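Local coordinates for putative esterase (Uncultured bacterium, PDB 7C4D), which probably hydrolyses carboxylic ester bonds as a serine esterase of the alpha/beta hydrolase fold, at residues N44-Y49 and Q265-F270; K100-F105 and K114-A119; H253-H256 and I262-Q265. All coordinates share one frame; numbering follows the deposited sequence. Where two conformers were deposited one is given.

Contact 1 of 3, residues N44-Y49 and Q265-F270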
# COMPACT_ATOMS: atom_id res chain seq x y z
N ASN A 44 -9.67 -11.03 -7.69
CA ASN A 44 -10.71 -11.89 -8.23
C ASN A 44 -10.46 -12.13 -9.72
O ASN A 44 -10.48 -13.26 -10.10
CB ASN A 44 -12.14 -11.46 -7.91
CG ASN A 44 -12.63 -12.11 -6.62
OD1 ASN A 44 -12.08 -13.11 -6.15
ND2 ASN A 44 -13.67 -11.52 -6.03
N GLU A 45 -10.19 -11.08 -10.51
CA GLU A 45 -9.73 -11.22 -11.88
C GLU A 45 -8.31 -11.80 -12.01
O GLU A 45 -8.14 -12.76 -12.77
CB GLU A 45 -10.01 -9.94 -12.65
CG GLU A 45 -11.51 -9.76 -12.80
CD GLU A 45 -11.97 -8.59 -13.63
OE1 GLU A 45 -11.41 -8.36 -14.72
OE2 GLU A 45 -12.92 -7.92 -13.19
N LEU A 46 -7.33 -11.26 -11.26
CA LEU A 46 -5.92 -11.64 -11.43
C LEU A 46 -5.66 -13.12 -11.10
O LEU A 46 -4.74 -13.69 -11.66
CB LEU A 46 -4.97 -10.68 -10.69
CG LEU A 46 -5.05 -9.19 -11.07
CD1 LEU A 46 -4.01 -8.38 -10.29
CD2 LEU A 46 -4.79 -8.98 -12.55
N LYS A 47 -6.47 -13.75 -10.24
CA LYS A 47 -6.24 -15.12 -9.81
C LYS A 47 -6.44 -16.15 -10.95
O LYS A 47 -6.01 -17.29 -10.80
CB LYS A 47 -7.18 -15.48 -8.65
CG LYS A 47 -8.65 -15.66 -9.06
CD LYS A 47 -9.56 -16.06 -7.92
CE LYS A 47 -10.97 -16.26 -8.42
NZ LYS A 47 -11.89 -16.55 -7.29
N ASP A 48 -7.08 -15.78 -12.07
CA ASP A 48 -7.15 -16.70 -13.20
C ASP A 48 -5.78 -16.90 -13.84
O ASP A 48 -5.61 -17.89 -14.56
CB ASP A 48 -8.09 -16.22 -14.29
CG ASP A 48 -9.55 -16.10 -13.85
OD1 ASP A 48 -9.94 -16.77 -12.89
OD2 ASP A 48 -10.24 -15.28 -14.43
N TYR A 49 -4.82 -15.98 -13.62
CA TYR A 49 -3.57 -16.06 -14.34
C TYR A 49 -2.37 -16.21 -13.40
O TYR A 49 -1.27 -16.56 -13.83
CB TYR A 49 -3.41 -14.84 -15.25
CG TYR A 49 -4.64 -14.56 -16.08
CD1 TYR A 49 -4.96 -15.35 -17.18
CD2 TYR A 49 -5.50 -13.55 -15.73
CE1 TYR A 49 -6.12 -15.15 -17.89
CE2 TYR A 49 -6.64 -13.29 -16.47
CZ TYR A 49 -6.95 -14.10 -17.55
OH TYR A 49 -8.05 -13.81 -18.28
N GLN A 265 -6.65 -4.09 -16.67
CA GLN A 265 -6.24 -4.00 -18.06
C GLN A 265 -4.75 -3.70 -18.14
O GLN A 265 -4.02 -4.45 -18.78
CB GLN A 265 -7.18 -3.02 -18.76
CG GLN A 265 -6.63 -2.19 -19.90
CD GLN A 265 -7.68 -1.17 -20.30
OE1 GLN A 265 -8.88 -1.45 -20.30
NE2 GLN A 265 -7.25 0.05 -20.60
N LYS A 266 -4.32 -2.59 -17.51
CA LYS A 266 -2.94 -2.14 -17.57
C LYS A 266 -1.96 -3.14 -16.92
O LYS A 266 -0.87 -3.31 -17.44
CB LYS A 266 -2.82 -0.78 -16.91
CG LYS A 266 -3.64 0.30 -17.60
CD LYS A 266 -3.47 0.33 -19.09
CE LYS A 266 -4.08 1.58 -19.70
NZ LYS A 266 -4.02 1.52 -21.18
N THR A 267 -2.39 -3.79 -15.84
CA THR A 267 -1.67 -4.83 -15.12
C THR A 267 -1.48 -6.05 -16.04
O THR A 267 -0.37 -6.58 -16.13
CB THR A 267 -2.41 -5.19 -13.82
OG1 THR A 267 -2.46 -4.05 -12.96
CG2 THR A 267 -1.90 -6.42 -13.09
N LEU A 268 -2.55 -6.51 -16.71
CA LEU A 268 -2.46 -7.73 -17.53
C LEU A 268 -1.70 -7.49 -18.83
O LEU A 268 -1.12 -8.42 -19.36
CB LEU A 268 -3.83 -8.37 -17.79
CG LEU A 268 -4.46 -9.05 -16.56
CD1 LEU A 268 -5.90 -9.54 -16.82
CD2 LEU A 268 -3.61 -10.18 -16.00
N GLU A 269 -1.69 -6.25 -19.32
CA GLU A 269 -0.90 -5.94 -20.50
C GLU A 269 0.61 -5.86 -20.18
O GLU A 269 1.44 -6.02 -21.07
CB GLU A 269 -1.45 -4.68 -21.17
CG GLU A 269 -2.83 -4.87 -21.79
CD GLU A 269 -3.59 -3.60 -22.19
OE1 GLU A 269 -3.07 -2.47 -21.96
OE2 GLU A 269 -4.71 -3.72 -22.71
N PHE A 270 0.97 -5.61 -18.91
CA PHE A 270 2.38 -5.45 -18.50
C PHE A 270 2.97 -6.77 -17.99
O PHE A 270 4.02 -7.17 -18.42
CB PHE A 270 2.52 -4.33 -17.45
CG PHE A 270 3.91 -4.14 -16.89
CD1 PHE A 270 4.93 -3.65 -17.69
CD2 PHE A 270 4.22 -4.49 -15.58
CE1 PHE A 270 6.22 -3.49 -17.18
CE2 PHE A 270 5.50 -4.28 -15.05
CZ PHE A 270 6.50 -3.77 -15.86
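Leu46 and Leu268 meet through their CD2 methyls, Leu46 CD2 lying 3.8 Å from Leu268 CD2, and the two side chains run antiparallel alongside one another. The same methyl of Leu46 also reaches Thr267, with Leu46 CD2 3.9 Å from Thr267 CG2; the leucine lies across the threonine, and its CD1 stands almost as near to that threonine methyl. Leu268 CD2 sits between Leu46 CD2 and the phenol of Tyr49, being 3.9 Å from Tyr49 CD2, while the other methyl approaches the ring obliquely, with Leu268 CD1 3.8 Å from Tyr49 CE2. CB of Asp48 caps the middle of one face of the Tyr49 ring.

Thr267 turns its methyl to the contact because CG2 is anti to the backbone N, which leaves OG1 (chi1 -63°) beside that N, where it hydrogen-bonds to the carbonyl of Phe263 one turn earlier. The hydroxyl is thereby satisfied within its own helix. Farther in, Leu46 and Thr267 both rest on Ile93 of strand 90-95, so helix 40-46 and helix 260-270 lie on the same face of the central sheet, Leu268 also touching Phe50. No hydrogen bond crosses between the segments; without a directional bond, the contact depends on shape fit and the exclusion of water, most fully at buried Leu46 and Thr267.

Contact 2 of 3, residues K100-F105 and K114-A119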
# COMPACT_ATOMS: atom_id res chain seq x y z
N LYS A 100 6.34 1.87 -2.09
CA LYS A 100 7.70 2.17 -1.62
C LYS A 100 8.37 0.94 -1.04
O LYS A 100 9.55 0.70 -1.30
CB LYS A 100 7.71 3.32 -0.61
CG LYS A 100 8.16 4.64 -1.21
CD LYS A 100 7.85 5.85 -0.37
CE LYS A 100 8.02 7.11 -1.19
NZ LYS A 100 7.73 8.32 -0.42
N THR A 101 7.62 0.16 -0.25
CA THR A 101 8.16 -1.11 0.25
C THR A 101 8.62 -1.96 -0.92
O THR A 101 9.70 -2.55 -0.89
CB THR A 101 7.09 -1.83 1.09
OG1 THR A 101 6.73 -1.02 2.20
CG2 THR A 101 7.48 -3.20 1.60
N ALA A 102 7.80 -1.98 -1.98
CA ALA A 102 8.10 -2.87 -3.10
C ALA A 102 9.35 -2.37 -3.82
O ALA A 102 10.21 -3.17 -4.17
CB ALA A 102 6.88 -2.95 -4.01
N MET A 103 9.47 -1.05 -4.02
CA MET A 103 10.64 -0.47 -4.65
C MET A 103 11.90 -0.72 -3.80
O MET A 103 12.91 -1.16 -4.36
CB MET A 103 10.43 1.02 -4.89
CG MET A 103 9.54 1.29 -6.07
SD MET A 103 9.54 3.04 -6.49
CE MET A 103 8.39 3.72 -5.28
N TRP A 104 11.81 -0.53 -2.46
CA TRP A 104 12.90 -0.85 -1.52
C TRP A 104 13.33 -2.30 -1.69
O TRP A 104 14.50 -2.56 -1.94
CB TRP A 104 12.50 -0.58 -0.06
CG TRP A 104 12.91 0.76 0.44
CD1 TRP A 104 12.33 1.96 0.17
CD2 TRP A 104 14.03 1.04 1.31
NE1 TRP A 104 12.99 2.97 0.81
CE2 TRP A 104 14.04 2.44 1.52
CE3 TRP A 104 15.00 0.25 1.94
CZ2 TRP A 104 15.00 3.06 2.33
CZ3 TRP A 104 15.94 0.86 2.74
CH2 TRP A 104 15.94 2.25 2.92
N PHE A 105 12.35 -3.22 -1.57
CA PHE A 105 12.61 -4.65 -1.70
C PHE A 105 13.25 -5.02 -3.04
O PHE A 105 14.13 -5.88 -3.06
CB PHE A 105 11.39 -5.51 -1.35
CG PHE A 105 11.60 -6.97 -1.67
CD1 PHE A 105 12.16 -7.84 -0.74
CD2 PHE A 105 11.26 -7.48 -2.93
CE1 PHE A 105 12.42 -9.16 -1.08
CE2 PHE A 105 11.49 -8.81 -3.25
CZ PHE A 105 12.06 -9.65 -2.32
N LYS A 114 10.31 -10.46 -10.69
CA LYS A 114 10.19 -10.62 -12.13
C LYS A 114 9.77 -9.29 -12.73
O LYS A 114 10.40 -8.82 -13.65
CB LYS A 114 9.17 -11.70 -12.51
CG LYS A 114 9.41 -13.09 -11.95
CD LYS A 114 8.15 -13.94 -12.03
CE LYS A 114 8.32 -15.39 -11.60
NZ LYS A 114 8.94 -16.21 -12.66
N LYS A 115 8.67 -8.71 -12.24
CA LYS A 115 8.23 -7.43 -12.76
C LYS A 115 7.57 -6.68 -11.62
O LYS A 115 7.07 -7.31 -10.70
CB LYS A 115 7.19 -7.61 -13.87
CG LYS A 115 7.66 -8.18 -15.19
CD LYS A 115 6.80 -7.70 -16.36
CE LYS A 115 7.27 -8.31 -17.66
NZ LYS A 115 6.93 -9.75 -17.67
N LEU A 116 7.60 -5.34 -11.70
CA LEU A 116 7.14 -4.54 -10.58
C LEU A 116 6.06 -3.57 -11.04
O LEU A 116 6.23 -2.84 -12.01
CB LEU A 116 8.34 -3.79 -10.00
CG LEU A 116 8.01 -2.65 -9.03
CD1 LEU A 116 7.19 -3.15 -7.84
CD2 LEU A 116 9.28 -1.94 -8.56
N ILE A 117 4.94 -3.54 -10.31
CA ILE A 117 3.97 -2.49 -10.60
C ILE A 117 3.88 -1.56 -9.39
O ILE A 117 3.62 -2.03 -8.29
CB ILE A 117 2.58 -3.04 -11.00
CG1 ILE A 117 2.59 -3.82 -12.33
CG2 ILE A 117 1.60 -1.89 -11.08
CD1 ILE A 117 1.28 -4.55 -12.63
N VAL A 118 4.08 -0.24 -9.61
CA VAL A 118 3.98 0.77 -8.56
C VAL A 118 2.77 1.68 -8.82
O VAL A 118 2.78 2.43 -9.81
CB VAL A 118 5.28 1.58 -8.44
CG1 VAL A 118 5.10 2.79 -7.53
CG2 VAL A 118 6.44 0.72 -8.00
N ALA A 119 1.77 1.63 -7.91
CA ALA A 119 0.50 2.36 -8.07
C ALA A 119 0.51 3.68 -7.29
O ALA A 119 0.51 3.70 -6.04
CB ALA A 119 -0.67 1.50 -7.65
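Met103 lays its CG against Val118, with Met103 CG 3.7 Å from Val118 CG2, its chain running athwart the valine. This is the close-packed centre of a helix-on-strand contact inside the beta-alpha-beta unit of strand 90-95, helix 97-108 and strand 113-119. The helix runs back over the strand, their local axes at 150° and 8.7 Å apart at closest approach. A bend at chi3 (-80°) swings the methionine methyl back beside the valine, bringing Met103 CE to 4.1 Å from Val118 CG1. Leu116, two residues earlier on the same face of the strand, divides its methyls: Leu116 CD1 is 3.8 Å from Ala102 CB, whereas Leu116 CD2 keeps 4.1 Å from Met103 CG. Replacing Met103 with an alanine would probably leave Val118 and the CD2 branch of Leu116 without their helix partner and open a gap against Phe219 of strand 217-222.

All four touching residues are buried. Looser surroundings begin on the helix flank turned from the strand, where Trp104 is partly exposed, and separately at Lys114 and Lys115, at the start of residues 114-119. Ala102 also touches the probable nucleophile elbow that starts this helix. Lys100 NZ bonds instead to the carbonyls of Ser204 and Gly124; with no hydrogen bond between the segments, the seating of helix on strand rests on side-chain fit.

Contact 3 of 3, residues H253-H256 and I262-Q265. With SO4 (sulfate ion), chain E; ACT (acetate ion), chain D.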
# COMPACT_ATOMS: atom_id res chain seq x y z
N HIS A 253 -6.06 8.88 -6.10
CA HIS A 253 -5.01 8.15 -5.44
C HIS A 253 -5.37 6.67 -5.24
O HIS A 253 -4.48 5.82 -5.22
CB HIS A 253 -4.56 8.91 -4.19
CG HIS A 253 -3.45 8.22 -3.46
ND1 HIS A 253 -2.18 8.08 -3.99
CD2 HIS A 253 -3.42 7.60 -2.26
CE1 HIS A 253 -1.41 7.42 -3.14
NE2 HIS A 253 -2.15 7.12 -2.07
N TRP A 254 -6.66 6.36 -5.07
CA TRP A 254 -7.14 4.99 -4.92
C TRP A 254 -7.67 4.51 -6.27
O TRP A 254 -8.84 4.19 -6.41
CB TRP A 254 -8.17 4.87 -3.79
CG TRP A 254 -7.54 4.94 -2.43
CD1 TRP A 254 -7.19 3.88 -1.64
CD2 TRP A 254 -7.14 6.11 -1.71
NE1 TRP A 254 -6.63 4.32 -0.48
CE2 TRP A 254 -6.57 5.68 -0.49
CE3 TRP A 254 -7.22 7.49 -1.95
CZ2 TRP A 254 -6.06 6.57 0.47
CZ3 TRP A 254 -6.72 8.37 -1.01
CH2 TRP A 254 -6.16 7.91 0.19
N LEU A 255 -6.79 4.50 -7.26
CA LEU A 255 -7.17 4.27 -8.65
C LEU A 255 -7.70 2.85 -8.88
O LEU A 255 -8.48 2.60 -9.80
CB LEU A 255 -6.01 4.66 -9.57
CG LEU A 255 -4.75 3.79 -9.56
CD1 LEU A 255 -3.73 4.36 -10.53
CD2 LEU A 255 -4.13 3.66 -8.17
N HIS A 256 -7.32 1.90 -8.02
CA HIS A 256 -7.75 0.53 -8.24
C HIS A 256 -9.16 0.28 -7.70
O HIS A 256 -9.80 -0.71 -8.05
CB HIS A 256 -6.83 -0.43 -7.50
CG HIS A 256 -6.75 -0.09 -6.05
ND1 HIS A 256 -6.16 1.10 -5.59
CD2 HIS A 256 -7.18 -0.75 -4.96
CE1 HIS A 256 -6.20 1.12 -4.27
NE2 HIS A 256 -6.80 -0.01 -3.86
N ILE A 262 -9.96 -0.70 -15.54
CA ILE A 262 -8.76 -0.20 -16.20
C ILE A 262 -7.50 -0.62 -15.42
O ILE A 262 -6.43 -0.79 -16.01
CB ILE A 262 -8.86 1.31 -16.45
CG1 ILE A 262 -10.11 1.70 -17.27
CG2 ILE A 262 -7.57 1.85 -17.07
CD1 ILE A 262 -10.13 3.17 -17.70
N PHE A 263 -7.61 -0.87 -14.10
CA PHE A 263 -6.45 -1.26 -13.34
C PHE A 263 -5.98 -2.63 -13.83
O PHE A 263 -4.80 -2.85 -14.08
CB PHE A 263 -6.72 -1.22 -11.83
CG PHE A 263 -5.46 -1.39 -11.01
CD1 PHE A 263 -4.97 -2.65 -10.70
CD2 PHE A 263 -4.76 -0.29 -10.55
CE1 PHE A 263 -3.79 -2.81 -9.98
CE2 PHE A 263 -3.60 -0.45 -9.80
CZ PHE A 263 -3.09 -1.70 -9.55
N ILE A 264 -6.93 -3.53 -14.00
CA ILE A 264 -6.67 -4.90 -14.39
C ILE A 264 -6.11 -4.95 -15.81
O ILE A 264 -5.21 -5.73 -16.12
CB ILE A 264 -7.97 -5.70 -14.18
CG1 ILE A 264 -8.17 -5.94 -12.68
CG2 ILE A 264 -7.98 -7.03 -14.93
CD1 ILE A 264 -9.60 -6.09 -12.26
N GLN A 265 -6.65 -4.09 -16.67
CA GLN A 265 -6.24 -4.00 -18.06
C GLN A 265 -4.75 -3.70 -18.14
O GLN A 265 -4.02 -4.45 -18.78
CB GLN A 265 -7.18 -3.02 -18.76
CG GLN A 265 -6.63 -2.19 -19.90
CD GLN A 265 -7.68 -1.17 -20.30
OE1 GLN A 265 -8.88 -1.45 -20.30
NE2 GLN A 265 -7.25 0.05 -20.60
S SO4 E . -5.37 0.07 -0.21
O1 SO4 E . -5.74 -0.91 0.78
O2 SO4 E . -4.95 1.27 0.47
O3 SO4 E . -4.25 -0.42 -1.00
O4 SO4 E . -6.48 0.35 -1.07
C ACT D . -0.27 5.79 1.69
O ACT D . -1.33 6.24 1.19
OXT ACT D . 0.04 4.58 1.66
CH3 ACT D . 0.75 6.74 2.37
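The side chain of His256 has chi1 at 55°, which tucks the imidazole over its own backbone, carries it away from helix 260-270 and leaves CB facing Phe263. Phe263 meets it with CG anti to its own N (chi1 -170°), which extends the phenyl toward helix 255-258. Both helices belong to the C-terminal part of the alpha/beta hydrolase fold, just after His253, the probable histidine of a Ser-His-Asp triad with Ser96 and with Asp120, to which its ND1 is hydrogen-bonded. The junction is a CH-pi contact: His256 CB lies 3.9 Å from the centroid of the Phe263 ring, 20° off the ring normal. Leu255 comes to the edge of the same ring, near its plane, with Leu255 CG 4.2 Å from Phe263 CD2. Trp39 meets the phenyl edge-to-face, stacks on the imidazole and hydrogen-bonds to a sulfate, so one indole braces both rings and the ion.

On the pocket side two anions, probably from the crystallisation liquor, have settled. His253 NE2 makes a weak, long bond to acetate, which also takes the backbone N-H groups of Leu32 and Met97, consistent with an oxyanion hole. The other is the sulfate, whose O4 lies near the imidazole plane of His256, bound by His256 NE2 at 2.8 Å with an N-H...O angle of 140°.

How the contacts relate
From the N terminus, contact 1 joins helix 40-46 to helix 260-270, closing a loop of 215 residues. Nested within this loop, contact 2 closes the short return from helix 97-108 into strand 113-119; contact 3 follows in series, joining helix 255-258 to helix 260-270. Contacts 1 and 3 both end on helix 260-270, their ranges overlapping at Gln265. Strand 113-119 lies between the layers: Ile117 meets Thr267 and Phe270 of contact 1 on the face opposite to the side chains used in contact 2, and Ala119 touches Leu255 and Phe263 of contact 3. Helix 260-270 thus joins helix 40-46 and helix 255-258 to the central sheet.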